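Local coordinates for malonyl CoA:acyl carrier protein malonyltransferase (Streptomyces coelicolor, PDB 1NM2), which probably catalyses the transfer of the malonyl group from malonyl-CoA to holo acyl carrier protein, a step that supplies fatty acid biosynthesis, at residues A151-L156 and I169-T174; G16-W21 and Q61-A66. All coordinates share one frame; numbering follows the deposited sequence.

Contact 1: residues A151-L156 and I169-T174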
loop_
_atom_site.group_PDB
_atom_site.type_symbol
_atom_site.label_atom_id
_atom_site.label_comp_id
_atom_site.label_asym_id
_atom_site.label_seq_id
_atom_site.Cartn_x
_atom_site.Cartn_y
_atom_site.Cartn_z
ATOM N N ALA A 151 -6.377 -1.272 23.024
ATOM C CA ALA A 151 -6.274 -1.986 24.295
ATOM C C ALA A 151 -7.235 -3.170 24.333
ATOM O O ALA A 151 -6.859 -4.275 24.711
ATOM C CB ALA A 151 -6.573 -1.032 25.455
ATOM N N HIS A 152 -8.480 -2.933 23.927
ATOM C CA HIS A 152 -9.504 -3.970 23.927
ATOM C C HIS A 152 -9.205 -5.115 22.960
ATOM O O HIS A 152 -9.178 -6.279 23.365
ATOM C CB HIS A 152 -10.869 -3.362 23.583
ATOM C CG HIS A 152 -12.006 -4.333 23.678
ATOM N ND1 HIS A 152 -12.647 -4.614 24.866
ATOM C CD2 HIS A 152 -12.598 -5.108 22.739
ATOM C CE1 HIS A 152 -13.587 -5.518 24.654
ATOM N NE2 HIS A 152 -13.579 -5.834 23.372
ATOM N N LEU A 153 -8.987 -4.797 21.685
ATOM C CA LEU A 153 -8.710 -5.843 20.707
ATOM C C LEU A 153 -7.469 -6.653 21.081
ATOM O O LEU A 153 -7.458 -7.872 20.926
ATOM C CB LEU A 153 -8.559 -5.247 19.302
ATOM C CG LEU A 153 -7.365 -4.341 19.006
ATOM C CD1 LEU A 153 -6.185 -5.188 18.556
ATOM C CD2 LEU A 153 -7.751 -3.342 17.914
ATOM N N GLU A 154 -6.431 -5.982 21.581
ATOM C CA GLU A 154 -5.212 -6.679 21.975
ATOM C C GLU A 154 -5.477 -7.596 23.165
ATOM O O GLU A 154 -4.910 -8.690 23.255
ATOM C CB GLU A 154 -4.102 -5.684 22.327
ATOM C CG GLU A 154 -3.628 -4.865 21.139
ATOM C CD GLU A 154 -2.411 -4.017 21.450
ATOM O OE1 GLU A 154 -2.388 -3.361 22.515
ATOM O OE2 GLU A 154 -1.482 -3.997 20.620
ATOM N N ARG A 155 -6.336 -7.147 24.076
ATOM C CA ARG A 155 -6.674 -7.955 25.242
ATOM C C ARG A 155 -7.378 -9.230 24.793
ATOM O O ARG A 155 -7.301 -10.261 25.459
ATOM C CB ARG A 155 -7.595 -7.188 26.186
ATOM C CG ARG A 155 -6.907 -6.582 27.392
ATOM C CD ARG A 155 -7.957 -6.084 28.367
ATOM N NE ARG A 155 -8.873 -7.163 28.725
ATOM C CZ ARG A 155 -10.199 -7.062 28.699
ATOM N NH1 ARG A 155 -10.775 -5.926 28.330
ATOM N NH2 ARG A 155 -10.948 -8.102 29.039
ATOM N N LEU A 156 -8.079 -9.147 23.666
ATOM C CA LEU A 156 -8.788 -10.297 23.130
ATOM C C LEU A 156 -7.861 -11.161 22.287
ATOM O O LEU A 156 -8.269 -12.203 21.777
ATOM C CB LEU A 156 -9.992 -9.854 22.296
ATOM C CG LEU A 156 -11.313 -9.685 23.052
ATOM C CD1 LEU A 156 -11.120 -8.791 24.273
ATOM C CD2 LEU A 156 -12.351 -9.093 22.102
ATOM N N ILE A 169 -8.677 2.215 12.885
ATOM C CA ILE A 169 -7.984 1.020 13.364
ATOM C C ILE A 169 -8.499 -0.261 12.694
ATOM O O ILE A 169 -9.709 -0.466 12.561
ATOM C CB ILE A 169 -8.185 0.828 14.895
ATOM C CG1 ILE A 169 -7.669 2.044 15.677
ATOM C CG2 ILE A 169 -7.494 -0.449 15.350
ATOM C CD1 ILE A 169 -6.161 2.157 15.746
ATOM N N VAL A 170 -7.581 -1.123 12.271
ATOM C CA VAL A 170 -7.960 -2.403 11.680
ATOM C C VAL A 170 -7.383 -3.508 12.560
ATOM O O VAL A 170 -6.174 -3.551 12.808
ATOM C CB VAL A 170 -7.405 -2.585 10.252
ATOM C CG1 VAL A 170 -7.753 -3.970 9.743
ATOM C CG2 VAL A 170 -7.986 -1.529 9.324
ATOM N N ALA A 171 -8.252 -4.390 13.037
ATOM C CA ALA A 171 -7.830 -5.498 13.888
ATOM C C ALA A 171 -7.586 -6.732 13.028
ATOM O O ALA A 171 -8.218 -6.900 11.989
ATOM C CB ALA A 171 -8.901 -5.794 14.938
ATOM N N ALA A 172 -6.669 -7.590 13.467
ATOM C CA ALA A 172 -6.347 -8.804 12.736
ATOM C C ALA A 172 -5.989 -9.933 13.692
ATOM O O ALA A 172 -5.375 -9.713 14.736
ATOM C CB ALA A 172 -5.190 -8.548 11.775
ATOM N N GLY A 173 -6.379 -11.144 13.321
ATOM C CA GLY A 173 -6.098 -12.306 14.142
ATOM C C GLY A 173 -6.862 -13.493 13.590
ATOM O O GLY A 173 -7.204 -13.513 12.401
ATOM N N THR A 174 -7.129 -14.483 14.439
ATOM C CA THR A 174 -7.862 -15.664 14.005
ATOM C C THR A 174 -9.336 -15.316 13.844
ATOM O O THR A 174 -9.817 -14.328 14.401
ATOM C CB THR A 174 -7.736 -16.828 15.025
ATOM O OG1 THR A 174 -8.371 -16.464 16.257
ATOM C CG2 THR A 174 -6.274 -17.145 15.296
#
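Leu153 reaches from helix 146-155 to strand 168-172 with a single methyl, CD2, which lies 3.9 Å from Ile169 CG2 and 4.0 Å from Ala171 CB. Its CG sits between the backbone N and the carbonyl carbon (chi1 67°), and this turn of the side chain brings CD2 over the strand. The two partners alternate along the strand with Val170, so both CB atoms rise from the same sheet face; Ile169 offers its short branch, CG2 being anti to the backbone N. Leu141 of the adjoining strand and Pro160 also touch Leu153, closing this apolar layer without any polar bond across it. The helix and strand belong to a beta-alpha-beta-beta-alpha-beta unit with an antiparallel sheet core, the ferredoxin-like arrangement of the smaller lobe of malonyl-CoA:ACP transacylases. On the sheet's other face, Val170 and Ala172 meet Met138. The far side of the helix is quite different: Ala151, Glu154 and Arg155 stand at the solvent surface. Between these extremes His152 is partly exposed, its NE2 hydrogen-bonded to Asp184 O, while Leu156 CD1 rests 3.9 Å above one face of the imidazole, displaced toward the rim.

Contact 2: residues G16-W21 and Q61-A66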
loop_
_atom_site.group_PDB
_atom_site.type_symbol
_atom_site.label_atom_id
_atom_site.label_comp_id
_atom_site.label_asym_id
_atom_site.label_seq_id
_atom_site.Cartn_x
_atom_site.Cartn_y
_atom_site.Cartn_z
ATOM N N GLY A 16 -11.470 -3.345 -14.093
ATOM C CA GLY A 16 -11.241 -2.448 -15.215
ATOM C C GLY A 16 -10.567 -1.109 -14.951
ATOM O O GLY A 16 -10.494 -0.269 -15.851
ATOM N N PHE A 17 -10.045 -0.906 -13.748
ATOM C CA PHE A 17 -9.419 0.372 -13.411
ATOM C C PHE A 17 -8.195 0.766 -14.232
ATOM O O PHE A 17 -7.894 1.949 -14.359
ATOM C CB PHE A 17 -9.067 0.404 -11.915
ATOM C CG PHE A 17 -7.719 -0.175 -11.584
ATOM C CD1 PHE A 17 -6.593 0.648 -11.509
ATOM C CD2 PHE A 17 -7.570 -1.539 -11.346
ATOM C CE1 PHE A 17 -5.340 0.119 -11.201
ATOM C CE2 PHE A 17 -6.316 -2.079 -11.039
ATOM C CZ PHE A 17 -5.202 -1.247 -10.967
ATOM N N LEU A 18 -7.495 -0.209 -14.798
ATOM C CA LEU A 18 -6.291 0.078 -15.573
ATOM C C LEU A 18 -6.562 0.364 -17.053
ATOM O O LEU A 18 -5.683 0.845 -17.770
ATOM C CB LEU A 18 -5.318 -1.100 -15.443
ATOM C CG LEU A 18 -3.826 -0.877 -15.709
ATOM C CD1 LEU A 18 -3.269 0.166 -14.751
ATOM C CD2 LEU A 18 -3.083 -2.200 -15.546
ATOM N N THR A 19 -7.781 0.075 -17.501
ATOM C CA THR A 19 -8.170 0.263 -18.899
ATOM C C THR A 19 -7.676 1.542 -19.583
ATOM O O THR A 19 -6.951 1.474 -20.580
ATOM C CB THR A 19 -9.707 0.189 -19.061
ATOM O OG1 THR A 19 -10.186 -1.048 -18.520
ATOM C CG2 THR A 19 -10.088 0.256 -20.530
ATOM N N ASP A 20 -8.067 2.703 -19.062
ATOM C CA ASP A 20 -7.660 3.969 -19.665
ATOM C C ASP A 20 -6.146 4.168 -19.660
ATOM O O ASP A 20 -5.590 4.776 -20.579
ATOM C CB ASP A 20 -8.340 5.143 -18.950
ATOM C CG ASP A 20 -9.833 5.220 -19.237
ATOM O OD1 ASP A 20 -10.510 6.103 -18.666
ATOM O OD2 ASP A 20 -10.327 4.400 -20.040
ATOM N N TRP A 21 -5.479 3.652 -18.634
ATOM C CA TRP A 21 -4.030 3.794 -18.552
ATOM C C TRP A 21 -3.315 2.968 -19.614
ATOM O O TRP A 21 -2.283 3.392 -20.132
ATOM C CB TRP A 21 -3.529 3.406 -17.161
ATOM C CG TRP A 21 -4.052 4.316 -16.105
ATOM C CD1 TRP A 21 -5.180 4.144 -15.355
ATOM C CD2 TRP A 21 -3.511 5.587 -15.731
ATOM N NE1 TRP A 21 -5.376 5.228 -14.539
ATOM C CE2 TRP A 21 -4.368 6.132 -14.750
ATOM C CE3 TRP A 21 -2.385 6.321 -16.136
ATOM C CZ2 TRP A 21 -4.137 7.382 -14.163
ATOM C CZ3 TRP A 21 -2.154 7.568 -15.553
ATOM C CH2 TRP A 21 -3.031 8.083 -14.576
ATOM N N GLN A 61 -1.589 -7.579 -5.479
ATOM C CA GLN A 61 -0.341 -6.897 -5.156
ATOM C C GLN A 61 0.467 -6.451 -6.379
ATOM O O GLN A 61 0.771 -5.265 -6.514
ATOM C CB GLN A 61 0.484 -7.755 -4.182
ATOM C CG GLN A 61 -0.235 -7.895 -2.839
ATOM C CD GLN A 61 0.635 -8.411 -1.718
ATOM O OE1 GLN A 61 1.841 -8.178 -1.694
ATOM N NE2 GLN A 61 0.017 -9.091 -0.758
ATOM N N PRO A 62 0.823 -7.377 -7.290
ATOM C CA PRO A 62 1.591 -6.920 -8.459
ATOM C C PRO A 62 0.806 -5.956 -9.359
ATOM O O PRO A 62 1.381 -5.057 -9.965
ATOM C CB PRO A 62 1.957 -8.222 -9.176
ATOM C CG PRO A 62 0.876 -9.180 -8.750
ATOM C CD PRO A 62 0.717 -8.845 -7.274
ATOM N N LEU A 63 -0.505 -6.151 -9.453
ATOM C CA LEU A 63 -1.339 -5.276 -10.269
ATOM C C LEU A 63 -1.293 -3.843 -9.738
ATOM O O LEU A 63 -1.177 -2.890 -10.508
ATOM C CB LEU A 63 -2.786 -5.777 -10.276
ATOM C CG LEU A 63 -3.818 -4.929 -11.028
ATOM C CD1 LEU A 63 -3.404 -4.750 -12.489
ATOM C CD2 LEU A 63 -5.179 -5.628 -10.954
ATOM N N LEU A 64 -1.392 -3.693 -8.421
ATOM C CA LEU A 64 -1.356 -2.374 -7.798
ATOM C C LEU A 64 -0.019 -1.680 -8.032
ATOM O O LEU A 64 0.021 -0.481 -8.308
ATOM C CB LEU A 64 -1.618 -2.487 -6.288
ATOM C CG LEU A 64 -3.081 -2.704 -5.891
ATOM C CD1 LEU A 64 -3.183 -3.143 -4.441
ATOM C CD2 LEU A 64 -3.847 -1.410 -6.125
ATOM N N VAL A 65 1.073 -2.432 -7.927
ATOM C CA VAL A 65 2.405 -1.862 -8.121
ATOM C C VAL A 65 2.606 -1.400 -9.567
ATOM O O VAL A 65 3.128 -0.310 -9.814
ATOM C CB VAL A 65 3.511 -2.876 -7.731
ATOM C CG1 VAL A 65 4.886 -2.288 -8.014
ATOM C CG2 VAL A 65 3.405 -3.224 -6.232
ATOM N N ALA A 66 2.179 -2.224 -10.519
ATOM C CA ALA A 66 2.308 -1.871 -11.928
ATOM C C ALA A 66 1.496 -0.619 -12.230
ATOM O O ALA A 66 1.923 0.233 -13.009
ATOM C CB ALA A 66 1.837 -3.023 -12.808
#
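Phe17 turns the CE2-CZ edge of its ring against the branched end of Leu63, the two side chains reaching toward each other from opposite directions. Leu63 CD2 lies in the plane of the ring, 3.7 Å from Phe17 CE2, so the methyl meets the rim and not the pi face; Leu63 CG lies behind it, 3.8 Å from Phe17 CE2. Leu63 takes this position with CG anti to its backbone N (chi1 177°), which carries the branch out from helix 57-75 toward the loop even though its CB leaves the helix at an angle to it. The other methyl, Leu63 CD1, is 4.0 Å from Leu18 CD2, where the two leucines run side by side, pointing in opposite directions. The two methyls of Leu63 thus serve consecutive loop residues, with CG also against the ring, and Ala67, one turn further along the helix, touches both of them as well.

The loop is shaped by a type I turn from Gly16 to Thr19. Gly16 O receives two bonds from Thr19, from N at 3.2 Å and from OG1 at 2.8 Å, both from one face of its carbonyl plane. Leu18 is also tied by a backbone bond to Gly46. Apolar contact of this kind joins a loop beyond the first strand, 3-7, to a long helix in the alpha/beta hydrolase-like core of the acyltransferase fold.

Overall arrangement
Both segments of contact 2 precede those of contact 1 in the chain. Their centres are 32 Å apart, their nearest atoms about 14 Å, and they lie on opposite sides of the chain's centre. They share neither sheet nor helix: contact 2 belongs to the larger lobe, built around the parallel sheet that contains strands 3-7 and 93-96, whereas contact 1 lies in the smaller lobe with its mixed sheet. Both are part of the acyl transferase domain, and each is an apolar contact made without help from the other. In acyltransferases of this family the active site lies between two such lobes, and each contact lies wholly within one of them.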